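Long-range contacts in group II chitinase (Ostrinia furnacalis, PDB 6JAV), which probably hydrolyses internal linkages of chitin as an endochitinase, the chain described being one family 18 catalytic domain of it, with a small-molecule inhibitor bound: residues R20-Y26 / L348-R354; V112-E116 / V158-L164; P213-P218 / Y306-G310; K145-A149 / D178-D182. One frame throughout, in Å; residues are numbered along the deposited sequence.

Contact 1. Residues R20-Y26 / L348-R354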
loop_
_atom_site.group_PDB
_atom_site.type_symbol
_atom_site.label_atom_id
_atom_site.label_comp_id
_atom_site.label_asym_id
_atom_site.label_seq_id
_atom_site.Cartn_x
_atom_site.Cartn_y
_atom_site.Cartn_z
ATOM N N ARG A 20 3.426 9.151 -17.144
ATOM C CA ARG A 20 2.970 10.418 -16.604
ATOM C C ARG A 20 3.770 11.529 -17.260
ATOM O O ARG A 20 4.945 11.344 -17.614
ATOM C CB ARG A 20 3.190 10.453 -15.081
ATOM C CG ARG A 20 2.240 9.538 -14.338
ATOM C CD ARG A 20 2.335 9.632 -12.803
ATOM N NE ARG A 20 1.396 8.650 -12.249
ATOM C CZ ARG A 20 1.578 7.983 -11.106
ATOM N NH1 ARG A 20 2.639 8.188 -10.367
ATOM N NH2 ARG A 20 0.680 7.082 -10.728
ATOM N N PRO A 21 3.164 12.706 -17.409
ATOM C CA PRO A 21 3.830 13.806 -18.115
ATOM C C PRO A 21 4.848 14.518 -17.243
ATOM O O PRO A 21 4.753 14.529 -16.010
ATOM C CB PRO A 21 2.664 14.747 -18.440
ATOM C CG PRO A 21 1.684 14.523 -17.323
ATOM C CD PRO A 21 1.782 13.032 -17.016
ATOM N N GLY A 22 5.827 15.136 -17.908
ATOM C CA GLY A 22 6.722 16.063 -17.236
ATOM C C GLY A 22 7.345 15.492 -15.981
ATOM O O GLY A 22 7.849 14.360 -15.964
ATOM N N ILE A 23 7.316 16.273 -14.902
ATOM C CA ILE A 23 7.958 15.829 -13.672
ATOM C C ILE A 23 7.240 14.660 -13.013
ATOM O O ILE A 23 7.799 14.066 -12.093
ATOM C CB ILE A 23 8.114 16.979 -12.662
ATOM C CG1 ILE A 23 6.756 17.501 -12.246
ATOM C CG2 ILE A 23 9.014 18.047 -13.217
ATOM C CD1 ILE A 23 6.796 18.203 -10.933
ATOM N N GLY A 24 6.043 14.297 -13.476
ATOM C CA GLY A 24 5.377 13.149 -12.885
ATOM C C GLY A 24 5.933 11.820 -13.345
ATOM O O GLY A 24 5.631 10.786 -12.732
ATOM N N LYS A 25 6.705 11.812 -14.424
ATOM C CA LYS A 25 7.305 10.572 -14.887
ATOM C C LYS A 25 8.214 10.002 -13.797
ATOM O O LYS A 25 8.993 10.724 -13.163
ATOM C CB LYS A 25 8.117 10.853 -16.161
ATOM C CG LYS A 25 8.728 9.596 -16.785
ATOM C CD LYS A 25 9.427 9.949 -18.090
ATOM C CE LYS A 25 10.236 8.790 -18.602
ATOM N NZ LYS A 25 11.055 9.245 -19.762
ATOM N N TYR A 26 8.103 8.694 -13.568
ATOM C CA TYR A 26 8.979 7.991 -12.642
ATOM C C TYR A 26 9.482 6.732 -13.338
ATOM O O TYR A 26 8.695 6.020 -13.975
ATOM C CB TYR A 26 8.165 7.627 -11.381
ATOM C CG TYR A 26 8.999 7.115 -10.218
ATOM C CD1 TYR A 26 9.367 5.768 -10.151
ATOM C CD2 TYR A 26 9.417 7.972 -9.186
ATOM C CE1 TYR A 26 10.117 5.296 -9.101
ATOM C CE2 TYR A 26 10.163 7.492 -8.098
ATOM C CZ TYR A 26 10.512 6.149 -8.080
ATOM O OH TYR A 26 11.255 5.614 -7.050
ATOM N N LEU A 348 6.437 4.838 -4.076
ATOM C CA LEU A 348 7.628 5.671 -4.283
ATOM C C LEU A 348 7.334 6.893 -5.149
ATOM O O LEU A 348 7.817 8.000 -4.863
ATOM C CB LEU A 348 8.710 4.818 -4.955
ATOM C CG LEU A 348 9.449 3.878 -4.014
ATOM C CD1 LEU A 348 10.162 2.749 -4.797
ATOM C CD2 LEU A 348 10.433 4.651 -3.140
ATOM N N ASP A 349 6.550 6.704 -6.207
ATOM C CA ASP A 349 6.357 7.723 -7.237
ATOM C C ASP A 349 5.337 8.770 -6.847
ATOM O O ASP A 349 5.061 9.664 -7.652
ATOM C CB ASP A 349 5.854 7.030 -8.508
ATOM C CG ASP A 349 4.678 6.114 -8.224
ATOM O OD1 ASP A 349 4.913 4.930 -7.873
ATOM O OD2 ASP A 349 3.520 6.564 -8.287
ATOM N N LEU A 350 4.789 8.714 -5.632
ATOM C CA LEU A 350 3.778 9.669 -5.215
ATOM C C LEU A 350 4.290 10.694 -4.215
ATOM O O LEU A 350 3.664 11.752 -4.072
ATOM C CB LEU A 350 2.540 8.949 -4.648
ATOM C CG LEU A 350 1.897 7.931 -5.624
ATOM C CD1 LEU A 350 0.862 7.050 -4.898
ATOM C CD2 LEU A 350 1.241 8.636 -6.822
ATOM N N ASP A 351 5.373 10.398 -3.500
ATOM C CA ASP A 351 6.063 11.381 -2.661
ATOM C C ASP A 351 6.687 12.442 -3.570
ATOM O O ASP A 351 6.748 12.276 -4.788
ATOM C CB ASP A 351 7.125 10.637 -1.839
ATOM C CG ASP A 351 7.722 11.433 -0.676
ATOM O OD1 ASP A 351 7.266 12.549 -0.323
ATOM O OD2 ASP A 351 8.690 10.879 -0.112
ATOM N N ASP A 352 7.141 13.548 -2.987
ATOM C CA ASP A 352 7.743 14.637 -3.775
ATOM C C ASP A 352 9.221 14.333 -4.049
ATOM O O ASP A 352 10.142 14.979 -3.538
ATOM C CB ASP A 352 7.552 15.963 -3.049
ATOM C CG ASP A 352 8.002 17.154 -3.879
ATOM O OD1 ASP A 352 8.153 17.009 -5.118
ATOM O OD2 ASP A 352 8.226 18.236 -3.283
ATOM N N TYR A 353 9.444 13.326 -4.911
ATOM C CA TYR A 353 10.813 12.880 -5.205
ATOM C C TYR A 353 11.607 13.907 -6.010
ATOM O O TYR A 353 12.842 13.833 -6.019
ATOM C CB TYR A 353 10.830 11.497 -5.913
ATOM C CG TYR A 353 10.024 11.463 -7.201
ATOM C CD1 TYR A 353 8.662 11.272 -7.161
ATOM C CD2 TYR A 353 10.639 11.614 -8.447
ATOM C CE1 TYR A 353 7.902 11.269 -8.303
ATOM C CE2 TYR A 353 9.873 11.608 -9.629
ATOM C CZ TYR A 353 8.509 11.452 -9.535
ATOM O OH TYR A 353 7.667 11.405 -10.639
ATOM N N ARG A 354 10.934 14.861 -6.656
ATOM C CA ARG A 354 11.622 15.896 -7.434
ATOM C C ARG A 354 11.818 17.196 -6.671
ATOM O O ARG A 354 12.398 18.139 -7.223
ATOM C CB ARG A 354 10.866 16.173 -8.733
ATOM C CG ARG A 354 10.827 14.962 -9.622
ATOM C CD ARG A 354 10.394 15.345 -10.967
ATOM N NE ARG A 354 10.242 14.204 -11.859
ATOM C CZ ARG A 354 11.225 13.671 -12.565
ATOM N NH1 ARG A 354 12.455 14.168 -12.483
ATOM N NH2 ARG A 354 10.973 12.638 -13.355
HETATM O O HOH W 1 4.587 10.298 -10.336
HETATM O O HOH W 2 1.350 5.034 -8.719
#
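Tyr26 turns CG anti to its own N (chi1 -169°), while Tyr353 places CG between backbone N and carbonyl carbon (chi1 57°), and the two torsions bring the rings together as a T-shaped pair. The loops concerned follow the first and last strands of the TIM barrel, 8-14 and 342-346, where the barrel closes on itself. Tyr26 points its CD2 edge at the centre of the Tyr353 face; the planes stand 86° apart and the ring centroids 4.9 Å. Over one face of Tyr26 lies Asp349 CB, a CH-pi contact 4.0 Å from the Tyr26 ring centroid. Tyr353 OH donates to Lys25 O at 2.9 Å from above the carbonyl plane, and Arg354 NH2 reaches Lys25 O at 2.8 Å from the opposite face. Arg20, which also touches the inhibitor, forms a salt bridge to the same aspartate: Arg20 NH1 meets Asp349 OD2 on the anti side, well out of the carboxylate plane, at 2.8 Å. The other oxygen, Asp349 OD1, is held by Thr14 OG1. Two waters reinforce the bridge; one links Arg20 NH2 to Asp349 OD2, and the other accepts from Arg20 NH1 while donating to Asp349 O and to Gly24 O, 2.7 Å from the water oxygen.

Contact 2. Residues V112-E116 / V158-L164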
loop_
_atom_site.group_PDB
_atom_site.type_symbol
_atom_site.label_atom_id
_atom_site.label_comp_id
_atom_site.label_asym_id
_atom_site.label_seq_id
_atom_site.Cartn_x
_atom_site.Cartn_y
_atom_site.Cartn_z
ATOM N N VAL A 112 7.270 -19.768 -9.137
ATOM C CA VAL A 112 8.643 -19.774 -8.645
ATOM C C VAL A 112 9.635 -19.701 -9.801
ATOM O O VAL A 112 10.627 -18.954 -9.737
ATOM C CB VAL A 112 8.869 -20.965 -7.703
ATOM C CG1 VAL A 112 10.275 -20.902 -7.132
ATOM C CG2 VAL A 112 7.838 -20.903 -6.582
ATOM N N ALA A 113 9.352 -20.412 -10.899
ATOM C CA ALA A 113 10.220 -20.323 -12.080
ATOM C C ALA A 113 10.248 -18.905 -12.640
ATOM O O ALA A 113 11.302 -18.417 -13.067
ATOM C CB ALA A 113 9.743 -21.310 -13.147
ATOM N N PHE A 114 9.099 -18.228 -12.621
ATOM C CA PHE A 114 9.004 -16.847 -13.092
ATOM C C PHE A 114 9.894 -15.934 -12.253
ATOM O O PHE A 114 10.687 -15.151 -12.795
ATOM C CB PHE A 114 7.531 -16.430 -12.996
ATOM C CG PHE A 114 7.173 -15.150 -13.717
ATOM C CD1 PHE A 114 7.413 -13.914 -13.137
ATOM C CD2 PHE A 114 6.532 -15.187 -14.949
ATOM C CE1 PHE A 114 7.037 -12.726 -13.791
ATOM C CE2 PHE A 114 6.172 -14.009 -15.605
ATOM C CZ PHE A 114 6.416 -12.776 -15.015
ATOM N N LEU A 115 9.784 -16.028 -10.925
ATOM C CA LEU A 115 10.625 -15.225 -10.039
ATOM C C LEU A 115 12.101 -15.471 -10.308
ATOM O O LEU A 115 12.894 -14.525 -10.385
ATOM C CB LEU A 115 10.334 -15.565 -8.581
ATOM C CG LEU A 115 8.938 -15.273 -8.065
ATOM C CD1 LEU A 115 8.843 -15.739 -6.640
ATOM C CD2 LEU A 115 8.560 -13.766 -8.185
ATOM N N GLU A 116 12.494 -16.744 -10.439
ATOM C CA GLU A 116 13.915 -17.053 -10.631
ATOM C C GLU A 116 14.414 -16.576 -11.993
ATOM O O GLU A 116 15.569 -16.114 -12.103
ATOM C CB GLU A 116 14.177 -18.550 -10.405
ATOM C CG GLU A 116 13.833 -18.983 -9.003
ATOM C CD GLU A 116 14.247 -20.406 -8.703
ATOM O OE1 GLU A 116 13.915 -21.293 -9.513
ATOM O OE2 GLU A 116 14.898 -20.621 -7.658
ATOM N N VAL A 158 7.533 -24.159 -1.507
ATOM C CA VAL A 158 8.502 -24.094 -2.595
ATOM C C VAL A 158 9.487 -22.944 -2.416
ATOM O O VAL A 158 10.682 -23.088 -2.694
ATOM C CB VAL A 158 7.781 -24.016 -3.948
ATOM C CG1 VAL A 158 8.807 -23.908 -5.065
ATOM C CG2 VAL A 158 6.890 -25.245 -4.150
ATOM N N LEU A 159 9.016 -21.783 -1.960
ATOM C CA LEU A 159 9.888 -20.614 -1.896
ATOM C C LEU A 159 10.886 -20.708 -0.750
ATOM O O LEU A 159 12.053 -20.322 -0.910
ATOM C CB LEU A 159 9.044 -19.345 -1.722
ATOM C CG LEU A 159 8.191 -18.971 -2.922
ATOM C CD1 LEU A 159 7.147 -17.940 -2.468
ATOM C CD2 LEU A 159 9.048 -18.402 -4.026
ATOM N N LYS A 160 10.438 -21.153 0.422
ATOM C CA LYS A 160 11.302 -21.099 1.601
ATOM C C LYS A 160 12.562 -21.949 1.452
ATOM O O LYS A 160 13.655 -21.444 1.771
ATOM C CB LYS A 160 10.480 -21.387 2.866
ATOM C CG LYS A 160 11.252 -21.276 4.173
ATOM C CD LYS A 160 10.318 -21.056 5.344
ATOM C CE LYS A 160 10.239 -19.575 5.635
ATOM N NZ LYS A 160 10.340 -19.294 7.088
ATOM N N PRO A 161 12.507 -23.185 0.945
ATOM C CA PRO A 161 13.756 -23.943 0.719
ATOM C C PRO A 161 14.727 -23.286 -0.250
ATOM O O PRO A 161 15.939 -23.494 -0.120
ATOM C CB PRO A 161 13.259 -25.299 0.194
ATOM C CG PRO A 161 11.879 -25.431 0.759
ATOM C CD PRO A 161 11.311 -24.026 0.744
ATOM N N LYS A 162 14.247 -22.503 -1.218
ATOM C CA LYS A 162 15.110 -21.761 -2.122
ATOM C C LYS A 162 15.594 -20.440 -1.537
ATOM O O LYS A 162 16.310 -19.704 -2.227
ATOM C CB LYS A 162 14.379 -21.485 -3.430
ATOM C CG LYS A 162 14.036 -22.746 -4.188
ATOM C CD LYS A 162 13.024 -22.453 -5.277
ATOM C CE LYS A 162 12.907 -23.600 -6.247
ATOM N NZ LYS A 162 14.151 -23.720 -7.034
ATOM N N GLY A 163 15.231 -20.123 -0.299
ATOM C CA GLY A 163 15.643 -18.859 0.277
ATOM C C GLY A 163 14.898 -17.657 -0.269
ATOM O O GLY A 163 15.411 -16.535 -0.206
ATOM N N LEU A 164 13.713 -17.873 -0.828
ATOM C CA LEU A 164 12.922 -16.805 -1.433
ATOM C C LEU A 164 11.855 -16.369 -0.438
ATOM O O LEU A 164 11.400 -17.158 0.402
ATOM C CB LEU A 164 12.279 -17.282 -2.732
ATOM C CG LEU A 164 13.298 -17.608 -3.848
ATOM C CD1 LEU A 164 12.614 -18.295 -5.016
ATOM C CD2 LEU A 164 13.976 -16.305 -4.308
#
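The flat group of this contact is the Glu116 carboxylate, which meets Lys162 NZ on the syn side of OE2: NZ approaches OE2 at 3.2 Å, lying 25° out of the carboxylate plane, and is only weakly bonded to Glu116 OE1. The two side chains cross at about a right angle. Lys162 runs extended until a bend at chi4 (-69°) turns its ammonium to the acid, and its CD packs on Val112 CG1 at 3.7 Å, so the aliphatic part of the lysine roofs the valine. Beneath lies the apolar seam between two neighbouring helices on the outside of the TIM barrel, 101-118 and 143-159. Val112 is forked across it. Its CG2 touches Val158 CG1 at 3.5 Å and Leu159 CD2 at 3.8 Å, while CG1 is turned to Lys162 and Leu164 CD1. Leu159 CD2 also meets Leu115 CD1 at 3.7 Å, and Leu115 rests on Leu81 of strand 78-84, tying the seam to the barrel wall. A Schellman motif with Gly163 as C-prime ends the second helix, Leu164 N bonding to Leu159 O, and swings Leu164 back onto Val112. With both charged residues exposed, the salt bridge probably adds modest stability, and the branched methyl groups appear to supply most of the cohesion.

Contact 3. Residues P213-P218 / Y306-G310. With NAG (2-acetamido-2-deoxy-beta-D-glucopyranose), chain C.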
loop_
_atom_site.group_PDB
_atom_site.type_symbol
_atom_site.label_atom_id
_atom_site.label_comp_id
_atom_site.label_asym_id
_atom_site.label_seq_id
_atom_site.Cartn_x
_atom_site.Cartn_y
_atom_site.Cartn_z
ATOM N N PRO A 213 -6.535 7.699 9.178
ATOM C CA PRO A 213 -6.450 8.084 10.595
ATOM C C PRO A 213 -5.621 7.092 11.395
ATOM O O PRO A 213 -5.663 5.880 11.146
ATOM C CB PRO A 213 -7.905 8.040 11.072
ATOM C CG PRO A 213 -8.730 7.591 9.966
ATOM C CD PRO A 213 -7.859 7.200 8.793
ATOM N N LEU A 214 -4.860 7.626 12.362
ATOM C CA LEU A 214 -4.080 6.804 13.282
ATOM C C LEU A 214 -4.925 6.349 14.472
ATOM O O LEU A 214 -4.918 5.167 14.825
ATOM C CB LEU A 214 -2.862 7.578 13.765
ATOM C CG LEU A 214 -2.024 6.875 14.823
ATOM C CD1 LEU A 214 -1.519 5.500 14.364
ATOM C CD2 LEU A 214 -0.870 7.778 15.216
ATOM N N TYR A 215 -5.680 7.266 15.081
ATOM C CA TYR A 215 -6.473 6.979 16.270
ATOM C C TYR A 215 -7.927 7.350 16.039
ATOM O O TYR A 215 -8.261 8.199 15.199
ATOM C CB TYR A 215 -5.954 7.775 17.480
ATOM C CG TYR A 215 -4.584 7.348 17.968
ATOM C CD1 TYR A 215 -4.356 6.041 18.380
ATOM C CD2 TYR A 215 -3.515 8.236 18.010
ATOM C CE1 TYR A 215 -3.122 5.641 18.823
ATOM C CE2 TYR A 215 -2.258 7.829 18.450
ATOM C CZ TYR A 215 -2.083 6.521 18.864
ATOM O OH TYR A 215 -0.867 6.080 19.329
ATOM N N TYR A 216 -8.794 6.729 16.853
ATOM C CA TYR A 216 -10.216 7.033 16.869
ATOM C C TYR A 216 -10.452 8.521 17.081
ATOM O O TYR A 216 -9.778 9.163 17.897
ATOM C CB TYR A 216 -10.848 6.268 18.040
ATOM C CG TYR A 216 -12.332 6.520 18.220
ATOM C CD1 TYR A 216 -13.253 6.006 17.324
ATOM C CD2 TYR A 216 -12.805 7.269 19.294
ATOM C CE1 TYR A 216 -14.618 6.219 17.476
ATOM C CE2 TYR A 216 -14.164 7.495 19.454
ATOM C CZ TYR A 216 -15.062 6.964 18.546
ATOM O OH TYR A 216 -16.414 7.177 18.685
ATOM N N HIS A 217 -11.420 9.053 16.348
ATOM C CA HIS A 217 -11.905 10.420 16.449
ATOM C C HIS A 217 -13.366 10.384 16.900
ATOM O O HIS A 217 -14.130 9.541 16.432
ATOM C CB HIS A 217 -11.782 11.126 15.083
ATOM C CG HIS A 217 -12.168 12.567 15.122
ATOM N ND1 HIS A 217 -13.484 12.974 15.085
ATOM C CD2 HIS A 217 -11.422 13.693 15.217
ATOM C CE1 HIS A 217 -13.530 14.296 15.142
ATOM N NE2 HIS A 217 -12.293 14.753 15.233
ATOM N N PRO A 218 -13.774 11.256 17.831
ATOM C CA PRO A 218 -15.121 11.134 18.431
ATOM C C PRO A 218 -16.284 11.168 17.449
ATOM O O PRO A 218 -17.371 10.677 17.791
ATOM C CB PRO A 218 -15.180 12.324 19.401
ATOM C CG PRO A 218 -13.770 12.650 19.705
ATOM C CD PRO A 218 -12.986 12.338 18.443
ATOM N N TYR A 306 -4.481 17.127 18.257
ATOM C CA TYR A 306 -4.215 15.897 18.998
ATOM C C TYR A 306 -3.516 14.837 18.148
ATOM O O TYR A 306 -3.175 13.769 18.672
ATOM C CB TYR A 306 -5.528 15.333 19.542
ATOM C CG TYR A 306 -6.116 16.186 20.659
ATOM C CD1 TYR A 306 -5.490 16.277 21.893
ATOM C CD2 TYR A 306 -7.286 16.899 20.461
ATOM C CE1 TYR A 306 -6.022 17.068 22.915
ATOM C CE2 TYR A 306 -7.823 17.687 21.476
ATOM C CZ TYR A 306 -7.191 17.752 22.697
ATOM O OH TYR A 306 -7.706 18.531 23.714
ATOM N N GLN A 307 -3.307 15.103 16.855
ATOM C CA GLN A 307 -2.544 14.198 15.997
ATOM C C GLN A 307 -3.128 12.788 15.994
ATOM O O GLN A 307 -2.398 11.797 16.054
ATOM C CB GLN A 307 -1.068 14.202 16.369
ATOM C CG GLN A 307 -0.378 15.520 16.094
ATOM C CD GLN A 307 0.905 15.275 15.388
ATOM O OE1 GLN A 307 0.947 15.311 14.159
ATOM N NE2 GLN A 307 1.959 14.949 16.146
ATOM N N ARG A 308 -4.454 12.696 15.931
ATOM C CA ARG A 308 -5.103 11.413 15.685
ATOM C C ARG A 308 -5.156 11.111 14.199
ATOM O O ARG A 308 -5.356 9.954 13.807
ATOM C CB ARG A 308 -6.536 11.432 16.225
ATOM C CG ARG A 308 -6.582 11.771 17.718
ATOM C CD ARG A 308 -7.916 12.339 18.112
ATOM N NE ARG A 308 -8.128 13.665 17.558
ATOM C CZ ARG A 308 -9.156 14.451 17.875
ATOM N NH1 ARG A 308 -9.258 15.651 17.314
ATOM N NH2 ARG A 308 -10.087 14.035 18.750
ATOM N N MET A 309 -4.979 12.134 13.372
ATOM C CA MET A 309 -4.965 11.951 11.930
ATOM C C MET A 309 -4.198 13.121 11.350
ATOM O O MET A 309 -3.996 14.150 12.014
ATOM C CB MET A 309 -6.377 11.929 11.367
ATOM C CG MET A 309 -7.120 13.267 11.579
ATOM S SD MET A 309 -8.781 13.253 10.938
ATOM C CE MET A 309 -9.664 12.256 12.155
ATOM N N GLY A 310 -3.768 12.947 10.100
ATOM C CA GLY A 310 -3.081 13.987 9.373
ATOM C C GLY A 310 -3.997 15.112 8.929
ATOM O O GLY A 310 -5.180 15.182 9.290
HETATM C C1 NAG C . -5.501 1.814 20.432
HETATM C C2 NAG C . -6.235 2.680 21.445
HETATM C C3 NAG C . -6.398 1.927 22.771
HETATM C C4 NAG C . -7.028 0.557 22.536
HETATM C C5 NAG C . -6.246 -0.217 21.483
HETATM C C6 NAG C . -6.871 -1.552 21.125
HETATM C C7 NAG C . -6.124 5.140 21.513
HETATM C C8 NAG C . -7.589 5.131 21.223
HETATM N N2 NAG C . -5.536 3.942 21.639
HETATM O O3 NAG C . -7.257 2.685 23.615
HETATM O O4 NAG C . -7.081 -0.200 23.740
HETATM O O5 NAG C . -6.182 0.564 20.281
HETATM O O6 NAG C . -8.021 -1.444 20.291
HETATM O O7 NAG C . -5.505 6.184 21.660
#
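A loop of the TIM barrel meets one of what is probably the alpha/beta insertion domain of this chitinase class: the first follows strand 192-195, the sixth of the barrel, and the second precedes strand 312-315. Both hydrogen bonds across the join go to one carbonyl. Arg308 O accepts from Leu214 N at 2.8 Å and from Tyr215 N at 3.0 Å; the Tyr215 bond is the straighter (168° at hydrogen) and lies on a lone pair in the carbonyl plane. Arg308 itself then folds over the loop. CD passes Tyr216 O, and the bend at chi3 (-69°) then brings one face of the guanidinium to His217, whose CD2 sits 3.5 Å above the centre of the guanidinium plane, the ring inclined 45° to it. Tyr306 CD2 lies over the opposite face, and Pro218 CD touches Arg308 NH2 at 3.4 Å. Next in sequence, Met309 packs its CE on His217 CB at 3.8 Å, and its CB on Pro213 CA. The Tyr215 ring also meets the N-linked sugar on Asn228 obliquely, with CD1 3.5 Å from NAG O7. Asp304 pairs with Arg308 NE in a salt bridge, and His217 ND1 accepts from Asp219 N. A histidine with that nitrogen in use as an acceptor is probably neutral, which would let it lie over the arginine's face without charge repulsion.

Contact 4. Residues K145-A149 / D178-D182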
loop_
_atom_site.group_PDB
_atom_site.type_symbol
_atom_site.label_atom_id
_atom_site.label_comp_id
_atom_site.label_asym_id
_atom_site.label_seq_id
_atom_site.Cartn_x
_atom_site.Cartn_y
_atom_site.Cartn_z
ATOM N N LYS A 145 -11.167 -18.135 2.009
ATOM C CA LYS A 145 -10.252 -18.057 3.148
ATOM C C LYS A 145 -9.344 -19.276 3.206
ATOM O O LYS A 145 -8.110 -19.154 3.246
ATOM C CB LYS A 145 -11.044 -17.895 4.454
ATOM C CG LYS A 145 -10.115 -17.785 5.635
ATOM C CD LYS A 145 -10.829 -17.760 6.972
ATOM C CE LYS A 145 -11.616 -16.528 7.124
ATOM N NZ LYS A 145 -12.308 -16.531 8.456
ATOM N N GLN A 146 -9.932 -20.479 3.202
ATOM C CA GLN A 146 -9.113 -21.676 3.254
ATOM C C GLN A 146 -8.281 -21.808 1.986
ATOM O O GLN A 146 -7.128 -22.230 2.034
ATOM C CB GLN A 146 -10.008 -22.909 3.459
ATOM C CG GLN A 146 -9.239 -24.195 3.634
ATOM C CD GLN A 146 -8.348 -24.183 4.878
ATOM O OE1 GLN A 146 -8.829 -24.040 6.004
ATOM N NE2 GLN A 146 -7.046 -24.333 4.674
ATOM N N GLY A 147 -8.851 -21.435 0.840
ATOM C CA GLY A 147 -8.106 -21.569 -0.395
ATOM C C GLY A 147 -6.880 -20.677 -0.418
ATOM O O GLY A 147 -5.804 -21.104 -0.847
ATOM N N PHE A 148 -7.035 -19.420 0.022
ATOM C CA PHE A 148 -5.878 -18.525 0.096
ATOM C C PHE A 148 -4.834 -19.038 1.089
ATOM O O PHE A 148 -3.623 -18.974 0.829
ATOM C CB PHE A 148 -6.361 -17.127 0.477
ATOM C CG PHE A 148 -5.287 -16.068 0.446
ATOM C CD1 PHE A 148 -4.707 -15.687 -0.765
ATOM C CD2 PHE A 148 -4.867 -15.466 1.627
ATOM C CE1 PHE A 148 -3.723 -14.672 -0.782
ATOM C CE2 PHE A 148 -3.895 -14.470 1.628
ATOM C CZ PHE A 148 -3.324 -14.071 0.414
ATOM N N ALA A 149 -5.284 -19.547 2.245
ATOM C CA ALA A 149 -4.340 -20.098 3.215
ATOM C C ALA A 149 -3.569 -21.272 2.630
ATOM O O ALA A 149 -2.360 -21.400 2.859
ATOM C CB ALA A 149 -5.107 -20.529 4.473
ATOM N N ASP A 178 -11.821 -10.537 8.990
ATOM C CA ASP A 178 -12.553 -11.671 9.543
ATOM C C ASP A 178 -12.973 -12.645 8.447
ATOM O O ASP A 178 -12.946 -13.868 8.650
ATOM C CB ASP A 178 -13.798 -11.162 10.266
ATOM C CG ASP A 178 -13.501 -10.525 11.624
ATOM O OD1 ASP A 178 -12.374 -10.695 12.166
ATOM O OD2 ASP A 178 -14.453 -9.883 12.167
ATOM N N ALA A 179 -13.370 -12.128 7.281
ATOM C CA ALA A 179 -13.920 -12.973 6.229
ATOM C C ALA A 179 -12.857 -13.646 5.380
ATOM O O ALA A 179 -13.078 -14.769 4.912
ATOM C CB ALA A 179 -14.815 -12.162 5.293
ATOM N N GLY A 180 -11.710 -13.006 5.164
ATOM C CA GLY A 180 -10.817 -13.463 4.120
ATOM C C GLY A 180 -9.547 -14.129 4.588
ATOM O O GLY A 180 -8.907 -14.811 3.790
ATOM N N TYR A 181 -9.133 -13.928 5.848
ATOM C CA TYR A 181 -7.793 -14.315 6.256
ATOM C C TYR A 181 -7.806 -15.336 7.381
ATOM O O TYR A 181 -8.374 -15.076 8.445
ATOM C CB TYR A 181 -6.992 -13.097 6.711
ATOM C CG TYR A 181 -6.813 -12.048 5.634
ATOM C CD1 TYR A 181 -6.183 -12.332 4.425
ATOM C CD2 TYR A 181 -7.212 -10.755 5.866
ATOM C CE1 TYR A 181 -6.016 -11.333 3.445
ATOM C CE2 TYR A 181 -7.060 -9.771 4.914
ATOM C CZ TYR A 181 -6.463 -10.067 3.707
ATOM O OH TYR A 181 -6.330 -9.027 2.798
ATOM N N ASP A 182 -7.098 -16.443 7.172
ATOM C CA ASP A 182 -6.771 -17.374 8.257
ATOM C C ASP A 182 -5.495 -16.807 8.863
ATOM O O ASP A 182 -4.383 -17.123 8.428
ATOM C CB ASP A 182 -6.571 -18.781 7.706
ATOM C CG ASP A 182 -6.364 -19.820 8.796
ATOM O OD1 ASP A 182 -5.879 -19.469 9.901
ATOM O OD2 ASP A 182 -6.667 -21.004 8.527
HETATM O O HOH W 3 -6.894 -16.763 4.219
HETATM O O HOH W 4 -9.003 -21.428 6.911
#
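Lys145 lies lengthwise along the last turn of helix 174-180. Its CG is anti to the backbone N (chi1 -179°), and a bend at chi3 then carries NZ to a carbonyl of that helix end. NZ donates to Asp178 O at 2.7 Å, coming in almost head-on (162° at the oxygen), with CE brushing Ala179 O at 3.2 Å. The acid group of Asp178 turns elsewhere, to Lys174, Lys237 and Tyr233. At the root of the lysine, CA makes a CA-H...O contact to Gly180 O at 3.6 Å. Phe148, one turn on, crosses Tyr181 obliquely, its CE2 approaching the Tyr181 ring edge at CD1, 4.2 Å away, while Tyr181 OH is bonded to Ser171 N. Ala149 CB meets Asp182 CB at 4.0 Å, where Asp182 takes the N-cap position of helix 183-189. Two waters complete the contact: one donates to Lys145 O and Gly180 O and accepts from Asp182 N, and another links Gln146 OE1 to Asp182 OD2. The contact thus pins the barrel helix 143-159 to the junction of the two short helices after strand 165-170. A positive ammonium at a helix C-terminus should be favourable, since it faces the carbonyl end of the helix dipole.

How the contacts relate
Contacts 1, 2 and 4 fasten different parts of the TIM barrel, and contact 3 ties a barrel loop to the probable insertion domain. Contact 1 closes a loop of the chain that encloses the other three, and it alone holds a residue of the inhibitor pocket: Arg20, whose side chain is about 3 Å from the inhibitor. Contacts 3 and 4 stand further back, with the side chains of Pro213 and Tyr181 each about 12 Å from that ligand, and contact 3 lies against the glycan instead. Contacts 2 and 4 both use helix 143-159, near its two ends, with centres 23 Å apart. Contacts 2 and 3, centres 41 Å apart, sit on opposite sides of the chain's centre, as do contacts 1 and 4 at 36 Å.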